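Local coordinates for protein inactive glucansucrase (Lactobacillus reuteri, PDB 5JBD) that belongs to glycoside hydrolase family 70 as an inactive glucansucrase, built round a TIM-type barrel and carrying a bound calcium ion, at residues R401-D406 with E421-A426; Y181-S186 with P411-S416; N562-N567 with V617-G622; L568-E573 with S583-I588. One frame throughout, in Å; residues are numbered along the deposited sequence. Where two conformers were deposited one is given.

Interaction 1: R401-D406 with E421-A426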
loop_
_atom_site.group_PDB
_atom_site.type_symbol
_atom_site.label_atom_id
_atom_site.label_comp_id
_atom_site.label_asym_id
_atom_site.label_seq_id
_atom_site.Cartn_x
_atom_site.Cartn_y
_atom_site.Cartn_z
ATOM N N ARG A 401 -12.275 6.952 -8.751
ATOM C CA ARG A 401 -13.149 6.952 -9.943
ATOM C C ARG A 401 -14.050 8.190 -9.902
ATOM O O ARG A 401 -14.136 8.937 -10.870
ATOM C CB ARG A 401 -14.017 5.649 -10.083
ATOM C CG ARG A 401 -13.539 4.719 -11.200
ATOM C CD ARG A 401 -14.659 3.890 -11.881
ATOM N NE ARG A 401 -14.140 2.683 -12.538
ATOM C CZ ARG A 401 -13.352 2.632 -13.626
ATOM N NH1 ARG A 401 -12.916 3.735 -14.235
ATOM N NH2 ARG A 401 -12.969 1.448 -14.107
ATOM N N LEU A 402 -14.676 8.410 -8.752
ATOM C CA LEU A 402 -15.571 9.547 -8.538
ATOM C C LEU A 402 -14.828 10.893 -8.647
ATOM O O LEU A 402 -15.348 11.826 -9.255
ATOM C CB LEU A 402 -16.289 9.388 -7.193
ATOM C CG LEU A 402 -17.524 10.202 -6.797
ATOM C CD1 LEU A 402 -18.505 10.393 -7.944
ATOM C CD2 LEU A 402 -18.206 9.520 -5.614
ATOM N N ILE A 403 -13.608 10.978 -8.110
ATOM C CA ILE A 403 -12.774 12.188 -8.247
ATOM C C ILE A 403 -12.485 12.479 -9.725
ATOM O O ILE A 403 -12.641 13.616 -10.186
ATOM C CB ILE A 403 -11.442 12.081 -7.453
ATOM C CG1 ILE A 403 -11.705 12.148 -5.943
ATOM C CG2 ILE A 403 -10.470 13.196 -7.837
ATOM C CD1 ILE A 403 -10.496 11.823 -5.078
ATOM N N ILE A 404 -12.061 11.451 -10.450
ATOM C CA ILE A 404 -11.717 11.586 -11.869
ATOM C C ILE A 404 -12.939 12.031 -12.670
ATOM O O ILE A 404 -12.832 12.931 -13.508
ATOM C CB ILE A 404 -11.120 10.274 -12.454
ATOM C CG1 ILE A 404 -9.740 9.986 -11.829
ATOM C CG2 ILE A 404 -10.979 10.354 -13.986
ATOM C CD1 ILE A 404 -9.328 8.528 -11.916
ATOM N N LYS A 405 -14.090 11.430 -12.391
ATOM C CA LYS A 405 -15.340 11.812 -13.052
ATOM C C LYS A 405 -15.745 13.258 -12.741
ATOM O O LYS A 405 -16.146 14.003 -13.642
ATOM C CB LYS A 405 -16.484 10.869 -12.670
ATOM C CG LYS A 405 -17.818 11.271 -13.288
ATOM C CD LYS A 405 -18.848 10.154 -13.308
ATOM C CE LYS A 405 -19.982 10.489 -14.272
ATOM N NZ LYS A 405 -21.310 10.141 -13.701
ATOM N N ASP A 406 -15.663 13.632 -11.467
ATOM C CA ASP A 406 -16.018 14.989 -11.021
ATOM C C ASP A 406 -15.101 16.084 -11.558
ATOM O O ASP A 406 -15.503 17.238 -11.587
ATOM C CB ASP A 406 -15.993 15.080 -9.485
ATOM C CG ASP A 406 -17.114 14.314 -8.818
ATOM O OD1 ASP A 406 -18.132 14.017 -9.463
ATOM O OD2 ASP A 406 -16.970 14.029 -7.611
ATOM N N GLU A 421 -9.673 18.413 -1.253
ATOM C CA GLU A 421 -11.031 18.947 -1.418
ATOM C C GLU A 421 -11.864 18.070 -2.388
ATOM O O GLU A 421 -13.077 17.919 -2.212
ATOM C CB GLU A 421 -11.018 20.414 -1.901
ATOM C CG GLU A 421 -10.553 21.494 -0.887
ATOM C CD GLU A 421 -9.083 21.391 -0.476
ATOM O OE1 GLU A 421 -8.231 21.096 -1.351
ATOM O OE2 GLU A 421 -8.770 21.623 0.719
ATOM N N TYR A 422 -11.213 17.472 -3.391
ATOM C CA TYR A 422 -11.915 16.565 -4.322
ATOM C C TYR A 422 -12.385 15.282 -3.613
ATOM O O TYR A 422 -13.488 14.801 -3.861
ATOM C CB TYR A 422 -11.027 16.179 -5.504
ATOM C CG TYR A 422 -10.409 17.307 -6.304
ATOM C CD1 TYR A 422 -11.061 18.536 -6.473
ATOM C CD2 TYR A 422 -9.177 17.131 -6.932
ATOM C CE1 TYR A 422 -10.487 19.551 -7.231
ATOM C CE2 TYR A 422 -8.590 18.143 -7.685
ATOM C CZ TYR A 422 -9.252 19.346 -7.839
ATOM O OH TYR A 422 -8.660 20.342 -8.582
ATOM N N ALA A 423 -11.532 14.730 -2.748
ATOM C CA ALA A 423 -11.896 13.558 -1.938
ATOM C C ALA A 423 -13.074 13.856 -1.020
ATOM O O ALA A 423 -13.977 13.024 -0.882
ATOM C CB ALA A 423 -10.707 13.055 -1.120
ATOM N N ASN A 424 -13.069 15.043 -0.395
ATOM C CA ASN A 424 -14.161 15.436 0.497
ATOM C C ASN A 424 -15.488 15.505 -0.250
ATOM O O ASN A 424 -16.526 15.083 0.283
ATOM C CB ASN A 424 -13.887 16.805 1.151
ATOM C CG ASN A 424 -12.701 16.787 2.085
ATOM O OD1 ASN A 424 -12.303 15.739 2.601
ATOM N ND2 ASN A 424 -12.124 17.963 2.321
ATOM N N GLN A 425 -15.441 16.061 -1.468
ATOM C CA GLN A 425 -16.590 16.136 -2.347
ATOM C C GLN A 425 -17.036 14.718 -2.725
ATOM O O GLN A 425 -18.214 14.403 -2.668
ATOM C CB GLN A 425 -16.247 16.931 -3.616
ATOM C CG GLN A 425 -17.391 17.054 -4.620
ATOM C CD GLN A 425 -16.962 17.647 -5.954
ATOM O OE1 GLN A 425 -15.979 18.386 -6.036
ATOM N NE2 GLN A 425 -17.694 17.316 -7.008
ATOM N N ALA A 426 -16.080 13.889 -3.132
ATOM C CA ALA A 426 -16.376 12.485 -3.472
ATOM C C ALA A 426 -17.055 11.743 -2.311
ATOM O O ALA A 426 -18.011 11.008 -2.528
ATOM C CB ALA A 426 -15.107 11.778 -3.911
HETATM O O HOH W 1 -14.801 15.089 -6.276
#
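Ile-403 and Tyr-422 set their side chains roughly at right angles where helix 392-406 meets helix 420-434, the two segments running 106° apart with their axes 9.1 Å from each other. The branches of Ile-403 divide the work. CG2, anti to the backbone N, comes within 3.8 Å of Tyr-422 CB at the root of that side chain, while the phenol leads away and its ring meets His-407. On the other branch, CG1 lies 4.0 Å from Ala-426 CB, and CD1 ends 3.9 Å from Ala-423 CA. Alanine suits both places, because a lone methyl lets the isoleucine come close to the opposite helix backbone. Leu-402 packs beside it, its CG 4.1 Å from Ala-426 CB.

Asp-406 and Gln-425 approach from opposite directions with carboxylate and amide planes 12° apart. Gln-425 NE2 lies 3.4 Å from Asp-406 OD2, but the angle is too poor for a hydrogen bond, and the amide binds Glu-429 instead. A water completes the polar side, donating to Asp-406 OD2 and to Tyr-422 O, each 2.8 Å away. Glu-429, a like charge, and the Leu-402 carbonyl, a second acceptor, also lie close to OD2, so the water's proton probably offsets some of the repulsion.

Interaction 2: Y181-S186 with P411-S416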
loop_
_atom_site.group_PDB
_atom_site.type_symbol
_atom_site.label_atom_id
_atom_site.label_comp_id
_atom_site.label_asym_id
_atom_site.label_seq_id
_atom_site.Cartn_x
_atom_site.Cartn_y
_atom_site.Cartn_z
ATOM N N TYR A 181 -4.314 11.286 -22.090
ATOM C CA TYR A 181 -4.069 10.373 -20.977
ATOM C C TYR A 181 -5.312 10.263 -20.103
ATOM O O TYR A 181 -5.974 11.258 -19.824
ATOM C CB TYR A 181 -2.874 10.842 -20.140
ATOM C CG TYR A 181 -2.613 10.016 -18.885
ATOM C CD1 TYR A 181 -1.934 8.790 -18.949
ATOM C CD2 TYR A 181 -3.033 10.472 -17.631
ATOM C CE1 TYR A 181 -1.693 8.044 -17.791
ATOM C CE2 TYR A 181 -2.801 9.738 -16.470
ATOM C CZ TYR A 181 -2.133 8.526 -16.547
ATOM O OH TYR A 181 -1.909 7.805 -15.383
ATOM N N ARG A 182 -5.607 9.032 -19.701
ATOM C CA ARG A 182 -6.738 8.703 -18.850
ATOM C C ARG A 182 -6.165 8.333 -17.486
ATOM O O ARG A 182 -5.388 7.385 -17.387
ATOM C CB ARG A 182 -7.515 7.512 -19.432
ATOM C CG ARG A 182 -7.911 7.675 -20.896
ATOM C CD ARG A 182 -8.537 6.392 -21.444
ATOM N NE ARG A 182 -9.829 6.065 -20.818
ATOM C CZ ARG A 182 -10.995 6.633 -21.152
ATOM N NH1 ARG A 182 -11.059 7.571 -22.105
ATOM N NH2 ARG A 182 -12.115 6.269 -20.525
ATOM N N PRO A 183 -6.521 9.083 -16.435
ATOM C CA PRO A 183 -6.028 8.763 -15.088
ATOM C C PRO A 183 -6.444 7.384 -14.561
ATOM O O PRO A 183 -7.548 6.923 -14.829
ATOM C CB PRO A 183 -6.653 9.852 -14.210
ATOM C CG PRO A 183 -7.030 10.952 -15.145
ATOM C CD PRO A 183 -7.308 10.332 -16.472
ATOM N N ASP A 184 -5.555 6.735 -13.821
ATOM C CA ASP A 184 -5.850 5.423 -13.253
ATOM C C ASP A 184 -6.429 5.603 -11.853
ATOM O O ASP A 184 -5.840 6.273 -11.013
ATOM C CB ASP A 184 -4.581 4.550 -13.205
ATOM C CG ASP A 184 -4.894 3.079 -12.945
ATOM O OD1 ASP A 184 -5.383 2.749 -11.848
ATOM O OD2 ASP A 184 -4.633 2.257 -13.831
ATOM N N LYS A 185 -7.564 4.960 -11.601
ATOM C CA LYS A 185 -8.232 5.006 -10.297
ATOM C C LYS A 185 -7.425 4.476 -9.090
ATOM O O LYS A 185 -7.818 4.696 -7.941
ATOM C CB LYS A 185 -9.562 4.247 -10.381
ATOM C CG LYS A 185 -9.426 2.734 -10.571
ATOM C CD LYS A 185 -10.817 2.100 -10.653
ATOM C CE LYS A 185 -10.831 0.577 -10.751
ATOM N NZ LYS A 185 -11.994 0.024 -11.515
ATOM N N SER A 186 -6.353 3.720 -9.341
ATOM C CA SER A 186 -5.466 3.253 -8.270
ATOM C C SER A 186 -4.795 4.409 -7.521
ATOM O O SER A 186 -4.418 4.262 -6.351
ATOM C CB SER A 186 -4.382 2.328 -8.829
ATOM O OG SER A 186 -3.433 3.050 -9.611
ATOM N N PRO A 411 -5.439 15.833 -16.268
ATOM C CA PRO A 411 -4.724 14.562 -16.515
ATOM C C PRO A 411 -3.798 14.130 -15.370
ATOM O O PRO A 411 -3.552 12.935 -15.163
ATOM C CB PRO A 411 -3.910 14.861 -17.791
ATOM C CG PRO A 411 -3.687 16.327 -17.753
ATOM C CD PRO A 411 -4.957 16.891 -17.185
ATOM N N ASP A 412 -3.274 15.117 -14.649
ATOM C CA ASP A 412 -2.439 14.876 -13.453
ATOM C C ASP A 412 -3.237 14.944 -12.128
ATOM O O ASP A 412 -2.671 15.095 -11.041
ATOM C CB ASP A 412 -1.176 15.788 -13.481
ATOM C CG ASP A 412 -1.516 17.256 -13.739
ATOM O OD1 ASP A 412 -2.664 17.549 -14.153
ATOM O OD2 ASP A 412 -0.632 18.116 -13.544
ATOM N N ILE A 413 -4.556 14.806 -12.224
ATOM C CA ILE A 413 -5.445 14.748 -11.055
ATOM C C ILE A 413 -5.112 13.672 -10.007
ATOM O O ILE A 413 -5.414 13.864 -8.833
ATOM C CB ILE A 413 -6.928 14.624 -11.495
ATOM C CG1 ILE A 413 -7.857 14.901 -10.308
ATOM C CG2 ILE A 413 -7.198 13.260 -12.136
ATOM C CD1 ILE A 413 -9.320 14.921 -10.651
ATOM N N MET A 414 -4.539 12.543 -10.432
ATOM C CA MET A 414 -4.099 11.491 -9.500
ATOM C C MET A 414 -2.622 11.625 -9.112
ATOM O O MET A 414 -2.140 10.847 -8.292
ATOM C CB MET A 414 -4.374 10.088 -10.073
ATOM C CG MET A 414 -5.844 9.709 -10.099
ATOM S SD MET A 414 -6.556 9.411 -8.466
ATOM C CE MET A 414 -7.718 10.777 -8.307
ATOM N N GLY A 415 -1.919 12.600 -9.698
ATOM C CA GLY A 415 -0.556 12.952 -9.308
ATOM C C GLY A 415 -0.540 14.298 -8.590
ATOM O O GLY A 415 -1.313 14.526 -7.648
ATOM N N SER A 416 0.319 15.200 -9.058
ATOM C CA SER A 416 0.592 16.465 -8.356
ATOM C C SER A 416 -0.583 17.459 -8.303
ATOM O O SER A 416 -0.570 18.365 -7.473
ATOM C CB SER A 416 1.824 17.140 -8.957
ATOM O OG SER A 416 1.599 17.507 -10.292
#
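Met-414 reaches from its loop toward Pro-183 and Asp-184. CB stands 4.2 Å from Asp-184 O. CG, anti to the carbonyl carbon of its own residue (chi1 -72°), comes closer, 3.6 Å from Asp-184 O, and also brushes Pro-183 CB at 4.2 Å. Bends at chi2 and chi3 then turn the chain: SD is still near the Asp-184 carbonyl, and CE ends against Ile-403 of helix 392-406. An unbranched thioether suits this winding path between a proline, a carbonyl and a helix.

Next to it the Pro-183 ring crosses Ile-413 obliquely, CG lying 3.8 Å from Ile-413 CG2, the rigid ring resting on a methyl of the beta-branched side chain. Farther along, the Tyr-181 ring offers its edge to Pro-411, with CD2 3.5 Å from Pro-411 O near the ring plane.

Each loop is shaped from within. Asp-184 OD1 accepts from Ser-186 N, 2.9 Å away, on its anti lone pair, which makes an Asx turn, and Ser-186 OG binds the same oxygen from above the carboxylate plane. Across the contact, Ile-413 and Met-414 occupy the central positions of a type I beta turn closed by Gly-415 N and Asp-412 O, in the connection between helices 392-406 and 420-434.

Interaction 3: N562-N567 with V617-G622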
loop_
_atom_site.group_PDB
_atom_site.type_symbol
_atom_site.label_atom_id
_atom_site.label_comp_id
_atom_site.label_asym_id
_atom_site.label_seq_id
_atom_site.Cartn_x
_atom_site.Cartn_y
_atom_site.Cartn_z
ATOM N N ASN A 562 -37.995 -32.539 9.766
ATOM C CA ASN A 562 -38.970 -32.185 10.802
ATOM C C ASN A 562 -38.371 -31.206 11.812
ATOM O O ASN A 562 -38.448 -31.413 13.029
ATOM C CB ASN A 562 -39.496 -33.455 11.494
ATOM C CG ASN A 562 -40.066 -34.476 10.505
ATOM O OD1 ASN A 562 -39.627 -35.629 10.464
ATOM N ND2 ASN A 562 -41.021 -34.045 9.691
ATOM N N GLN A 563 -37.779 -30.138 11.288
ATOM C CA GLN A 563 -37.034 -29.194 12.109
ATOM C C GLN A 563 -37.458 -27.754 11.891
ATOM O O GLN A 563 -37.667 -27.327 10.757
ATOM C CB GLN A 563 -35.537 -29.338 11.845
ATOM C CG GLN A 563 -34.700 -28.502 12.804
ATOM C CD GLN A 563 -33.227 -28.831 12.781
ATOM O OE1 GLN A 563 -32.750 -29.625 11.969
ATOM N NE2 GLN A 563 -32.482 -28.197 13.689
ATOM N N GLN A 564 -37.541 -27.009 12.996
ATOM C CA GLN A 564 -37.921 -25.596 12.978
ATOM C C GLN A 564 -36.730 -24.705 12.656
ATOM O O GLN A 564 -35.662 -24.860 13.253
ATOM C CB GLN A 564 -38.472 -25.186 14.339
ATOM C CG GLN A 564 -39.672 -26.008 14.767
ATOM C CD GLN A 564 -40.390 -25.408 15.949
ATOM O OE1 GLN A 564 -39.809 -24.671 16.749
ATOM N NE2 GLN A 564 -41.675 -25.684 16.040
ATOM N N TYR A 565 -36.929 -23.780 11.717
ATOM C CA TYR A 565 -35.919 -22.797 11.313
ATOM C C TYR A 565 -36.424 -21.383 11.560
ATOM O O TYR A 565 -37.598 -21.081 11.321
ATOM C CB TYR A 565 -35.534 -23.002 9.837
ATOM C CG TYR A 565 -34.561 -24.130 9.692
ATOM C CD1 TYR A 565 -34.993 -25.442 9.669
ATOM C CD2 TYR A 565 -33.187 -23.880 9.687
ATOM C CE1 TYR A 565 -34.100 -26.483 9.583
ATOM C CE2 TYR A 565 -32.275 -24.913 9.607
ATOM C CZ TYR A 565 -32.734 -26.209 9.557
ATOM O OH TYR A 565 -31.842 -27.230 9.466
ATOM N N ARG A 566 -35.534 -20.530 12.051
ATOM C CA ARG A 566 -35.844 -19.140 12.308
ATOM C C ARG A 566 -35.495 -18.287 11.095
ATOM O O ARG A 566 -34.441 -18.461 10.479
ATOM C CB ARG A 566 -35.049 -18.640 13.533
ATOM C CG ARG A 566 -35.393 -17.210 13.931
ATOM C CD ARG A 566 -34.913 -16.872 15.335
ATOM N NE ARG A 566 -33.456 -16.685 15.417
ATOM C CZ ARG A 566 -32.803 -15.515 15.346
ATOM N NH1 ARG A 566 -33.440 -14.353 15.165
ATOM N NH2 ARG A 566 -31.475 -15.500 15.461
ATOM N N ASN A 567 -36.367 -17.331 10.806
ATOM C CA ASN A 567 -36.184 -16.368 9.732
ATOM C C ASN A 567 -35.218 -15.283 10.215
ATOM O O ASN A 567 -35.633 -14.239 10.737
ATOM C CB ASN A 567 -37.551 -15.763 9.369
ATOM C CG ASN A 567 -37.527 -14.955 8.089
ATOM O OD1 ASN A 567 -36.479 -14.640 7.555
ATOM N ND2 ASN A 567 -38.720 -14.612 7.589
ATOM N N VAL A 617 -31.771 -20.140 9.944
ATOM C CA VAL A 617 -30.951 -20.920 10.887
ATOM C C VAL A 617 -31.820 -21.735 11.844
ATOM O O VAL A 617 -32.953 -21.348 12.119
ATOM C CB VAL A 617 -29.984 -20.029 11.717
ATOM C CG1 VAL A 617 -28.978 -19.350 10.802
ATOM C CG2 VAL A 617 -30.726 -19.000 12.561
ATOM N N PRO A 618 -31.289 -22.847 12.368
ATOM C CA PRO A 618 -32.070 -23.608 13.348
ATOM C C PRO A 618 -32.519 -22.801 14.579
ATOM O O PRO A 618 -31.788 -21.942 15.063
ATOM C CB PRO A 618 -31.109 -24.730 13.771
ATOM C CG PRO A 618 -30.196 -24.904 12.591
ATOM C CD PRO A 618 -30.023 -23.528 12.027
ATOM N N VAL A 619 -33.733 -23.077 15.043
ATOM C CA VAL A 619 -34.224 -22.593 16.333
ATOM C C VAL A 619 -33.385 -23.287 17.416
ATOM O O VAL A 619 -33.229 -24.505 17.371
ATOM C CB VAL A 619 -35.721 -22.960 16.536
ATOM C CG1 VAL A 619 -36.175 -22.679 17.970
ATOM C CG2 VAL A 619 -36.607 -22.204 15.544
ATOM N N ILE A 620 -32.857 -22.518 18.363
ATOM C CA ILE A 620 -32.075 -23.052 19.490
ATOM C C ILE A 620 -32.394 -22.350 20.809
ATOM O O ILE A 620 -32.989 -21.266 20.820
ATOM C CB ILE A 620 -30.558 -22.907 19.248
ATOM C CG1 ILE A 620 -30.177 -21.439 18.990
ATOM C CG2 ILE A 620 -30.130 -23.777 18.085
ATOM C CD1 ILE A 620 -28.687 -21.168 19.074
ATOM N N SER A 621 -32.014 -23.007 21.907
ATOM C CA SER A 621 -32.068 -22.461 23.248
ATOM C C SER A 621 -30.644 -22.021 23.634
ATOM O O SER A 621 -29.668 -22.800 23.534
ATOM C CB SER A 621 -32.553 -23.537 24.212
ATOM O OG SER A 621 -32.444 -23.159 25.560
ATOM N N GLY A 622 -30.550 -20.763 24.044
ATOM C CA GLY A 622 -29.336 -20.157 24.575
ATOM C C GLY A 622 -28.205 -20.088 23.568
ATOM O O GLY A 622 -28.451 -19.920 22.372
HETATM O O HOH W 2 -34.128 -26.406 15.330
HETATM O O HOH W 3 -31.883 -19.409 16.258
#
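Tyr-565 and Pro-618 lie side by side, pointing the same way, in the tight part of this contact. Ring atom CE2 of Tyr-565 comes 3.6 Å from Pro-618 CD, and CD2 approaches the peptide between Val-617 and Pro-618. With CG anti to the carbonyl carbon (chi1 -80°), the ring comes back to the neighbouring strand at a slant, although its CB starts away from it. The two residues form a non-hydrogen-bonded pair, so proline, which has no N-H, costs the pairing nothing here. Next to them, Arg-566 and Val-617 form a hydrogen-bonded pair: Arg-566 N gives to Val-617 O at 2.7 Å, and Val-617 N returns a longer bond of 3.2 Å to Arg-566 O. Phe-496 of helix 483-496 covers Val-617 and Pro-618.

Past Pro-618 the regular pairing ends, and waters link the chains beside the exposed Gln-564 and Arg-566. Val-619 N still reaches Gln-564 O, 3.2 Å away and nearly straight, and Gln-564 CB touches Val-619 CG2. A water then joins Gln-564 O, Val-619 O and Gln-563 NE2, an amide that also binds the Arg-533 carbonyl. Arg-566, bent at chi3, presents the edge of its guanidinium to a second water, 3.3 Å from NE, which donates to Pro-618 O at 2.8 Å. This is antiparallel pairing of strands 564-571 and 612-618, in a beta domain consistent with the C domain of this enzyme family.

Interaction 4: L568-E573 with S583-I588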
loop_
_atom_site.group_PDB
_atom_site.type_symbol
_atom_site.label_atom_id
_atom_site.label_comp_id
_atom_site.label_asym_id
_atom_site.label_seq_id
_atom_site.Cartn_x
_atom_site.Cartn_y
_atom_site.Cartn_z
ATOM N N LEU A 568 -33.926 -15.529 10.035
ATOM C CA LEU A 568 -32.895 -14.603 10.519
ATOM C C LEU A 568 -32.918 -13.262 9.793
ATOM O O LEU A 568 -32.877 -12.204 10.430
ATOM C CB LEU A 568 -31.506 -15.214 10.373
ATOM C CG LEU A 568 -30.368 -14.442 11.065
ATOM C CD1 LEU A 568 -30.345 -14.769 12.547
ATOM C CD2 LEU A 568 -29.036 -14.794 10.436
ATOM N N ILE A 569 -32.920 -13.313 8.466
ATOM C CA ILE A 569 -33.033 -12.120 7.625
ATOM C C ILE A 569 -33.989 -12.433 6.480
ATOM O O ILE A 569 -33.870 -13.478 5.857
ATOM C CB ILE A 569 -31.678 -11.695 7.012
ATOM C CG1 ILE A 569 -30.637 -11.433 8.110
ATOM C CG2 ILE A 569 -31.854 -10.458 6.122
ATOM C CD1 ILE A 569 -29.251 -11.115 7.587
ATOM N N ASP A 570 -34.900 -11.504 6.192
ATOM C CA ASP A 570 -35.788 -11.587 5.029
ATOM C C ASP A 570 -35.868 -10.193 4.399
ATOM O O ASP A 570 -35.547 -9.189 5.048
ATOM C CB ASP A 570 -37.176 -12.100 5.446
ATOM C CG ASP A 570 -37.926 -12.849 4.318
ATOM O OD1 ASP A 570 -37.561 -12.732 3.128
ATOM O OD2 ASP A 570 -38.917 -13.544 4.638
ATOM N N THR A 571 -36.277 -10.136 3.134
ATOM C CA THR A 571 -36.348 -8.876 2.388
ATOM C C THR A 571 -37.776 -8.301 2.437
ATOM O O THR A 571 -38.750 -9.051 2.339
ATOM C CB THR A 571 -35.875 -9.078 0.930
ATOM O OG1 THR A 571 -34.563 -9.668 0.931
ATOM C CG2 THR A 571 -35.818 -7.780 0.179
ATOM N N THR A 572 -37.870 -6.971 2.572
ATOM C CA THR A 572 -39.145 -6.219 2.511
ATOM C C THR A 572 -39.062 -5.182 1.395
ATOM O O THR A 572 -37.990 -4.956 0.832
ATOM C CB THR A 572 -39.438 -5.463 3.829
ATOM O OG1 THR A 572 -38.465 -4.425 4.004
ATOM C CG2 THR A 572 -39.417 -6.408 5.023
ATOM N N GLU A 573 -40.185 -4.522 1.084
ATOM C CA GLU A 573 -40.184 -3.506 0.016
ATOM C C GLU A 573 -39.177 -2.378 0.277
ATOM O O GLU A 573 -38.543 -1.891 -0.664
ATOM C CB GLU A 573 -41.596 -2.922 -0.222
ATOM C CG GLU A 573 -42.622 -3.909 -0.795
ATOM C CD GLU A 573 -42.252 -4.539 -2.141
ATOM O OE1 GLU A 573 -41.518 -3.919 -2.953
ATOM O OE2 GLU A 573 -42.723 -5.672 -2.397
ATOM N N SER A 583 -42.519 -9.272 5.556
ATOM C CA SER A 583 -41.837 -10.077 4.546
ATOM C C SER A 583 -42.765 -11.192 4.041
ATOM O O SER A 583 -43.870 -11.385 4.560
ATOM C CB SER A 583 -40.545 -10.671 5.119
ATOM O OG SER A 583 -40.835 -11.590 6.162
ATOM N N GLU A 584 -42.306 -11.921 3.031
ATOM C CA GLU A 584 -43.102 -13.000 2.421
ATOM C C GLU A 584 -43.229 -14.236 3.300
ATOM O O GLU A 584 -44.127 -15.035 3.095
ATOM C CB GLU A 584 -42.507 -13.411 1.082
ATOM C CG GLU A 584 -42.504 -12.310 0.036
ATOM C CD GLU A 584 -41.574 -12.633 -1.122
ATOM O OE1 GLU A 584 -40.330 -12.531 -0.969
ATOM O OE2 GLU A 584 -42.095 -12.996 -2.190
ATOM N N ASN A 585 -42.326 -14.402 4.265
ATOM C CA ASN A 585 -42.293 -15.589 5.126
ATOM C C ASN A 585 -42.461 -15.201 6.598
ATOM O O ASN A 585 -42.057 -14.107 6.997
ATOM C CB ASN A 585 -40.963 -16.317 4.936
ATOM C CG ASN A 585 -40.690 -16.649 3.478
ATOM O OD1 ASN A 585 -41.209 -17.633 2.949
ATOM N ND2 ASN A 585 -39.873 -15.827 2.822
ATOM N N PRO A 586 -43.032 -16.108 7.414
ATOM C CA PRO A 586 -43.215 -15.841 8.846
ATOM C C PRO A 586 -41.917 -16.067 9.655
ATOM O O PRO A 586 -40.871 -16.402 9.075
ATOM C CB PRO A 586 -44.303 -16.848 9.231
ATOM C CG PRO A 586 -43.991 -18.026 8.369
ATOM C CD PRO A 586 -43.486 -17.467 7.064
ATOM N N ALA A 587 -41.994 -15.887 10.977
ATOM C CA ALA A 587 -40.812 -15.946 11.856
ATOM C C ALA A 587 -40.158 -17.329 11.923
ATOM O O ALA A 587 -38.942 -17.437 12.115
ATOM C CB ALA A 587 -41.184 -15.487 13.263
ATOM N N ILE A 588 -40.983 -18.371 11.806
ATOM C CA ILE A 588 -40.540 -19.768 11.872
ATOM C C ILE A 588 -41.183 -20.572 10.731
ATOM O O ILE A 588 -42.381 -20.427 10.472
ATOM C CB ILE A 588 -40.874 -20.413 13.250
ATOM C CG1 ILE A 588 -40.033 -19.755 14.367
ATOM C CG2 ILE A 588 -40.627 -21.926 13.245
ATOM C CD1 ILE A 588 -40.589 -19.953 15.759
HETATM O O HOH W 4 -39.651 -11.632 1.674
#
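Hydrogen bonds gather on the carboxylate of Asp-570, which faces Ser-583 and Asn-585. Asn-585 ND2 donates to Asp-570 OD2 at 3.1 Å and 167°, arriving on the syn side, somewhat tilted from the carboxylate plane, with the oxygen in its own amide plane. The two side chains cross at about a right angle, yet their flat groups are turned only 19° apart. ND2 also gives to Thr-600 O, so this one nitrogen serves two acceptors. Ser-583 OG lies 3.1 Å from Asp-570 OD2 and may donate to it, although its proton has another acceptor within reach. OD2 further accepts from Asn-567 ND2, and an aspartate suits a place where several donors converge.

Asp-570 follows a classic beta bulge in strand 564-571, where Leu-568 and Ile-569 both face Val-615 of strand 612-618. Its other oxygen, OD1, takes the N-H of Thr-571 at 2.9 Å, a bent bond that helps fix the carboxylate's rotation.

A water adds a further link: it accepts from Glu-584 N, 3.0 Å away, and lies 2.8 Å from both Asp-570 OD1 and Thr-571 O.

Among carbon contacts, Ser-583 CB packs 3.5 Å from Asp-570 CG, and Thr-572 CG2 lies 4.4 Å from Ser-583 CB; the small serine lets the backbones come near.

In the fold
From the N terminus, the chain first passes 181-186, which interaction 2 joins to 411-416 across 224 residues. Before that loop closes, 401-406 opens interaction 1, which ends at 421-426 after a short connection, so the two contacts cross. They also touch: Ile-403 packs on Ile-413 and Met-414, and Ile-404 on Pro-183, joining both loops to helix 392-406, which follows barrel strand 385-388. Interaction 3 begins later, about 47 Å from interaction 1 between centres, and closes a 49-residue loop between strands 564-571 and 612-618. Interaction 4 closes a loop of nine residues, nested inside it on the same strand 564-571, with Asn-567 probably hydrogen-bonded to Pro-586 O and Ala-587 O where the two meet.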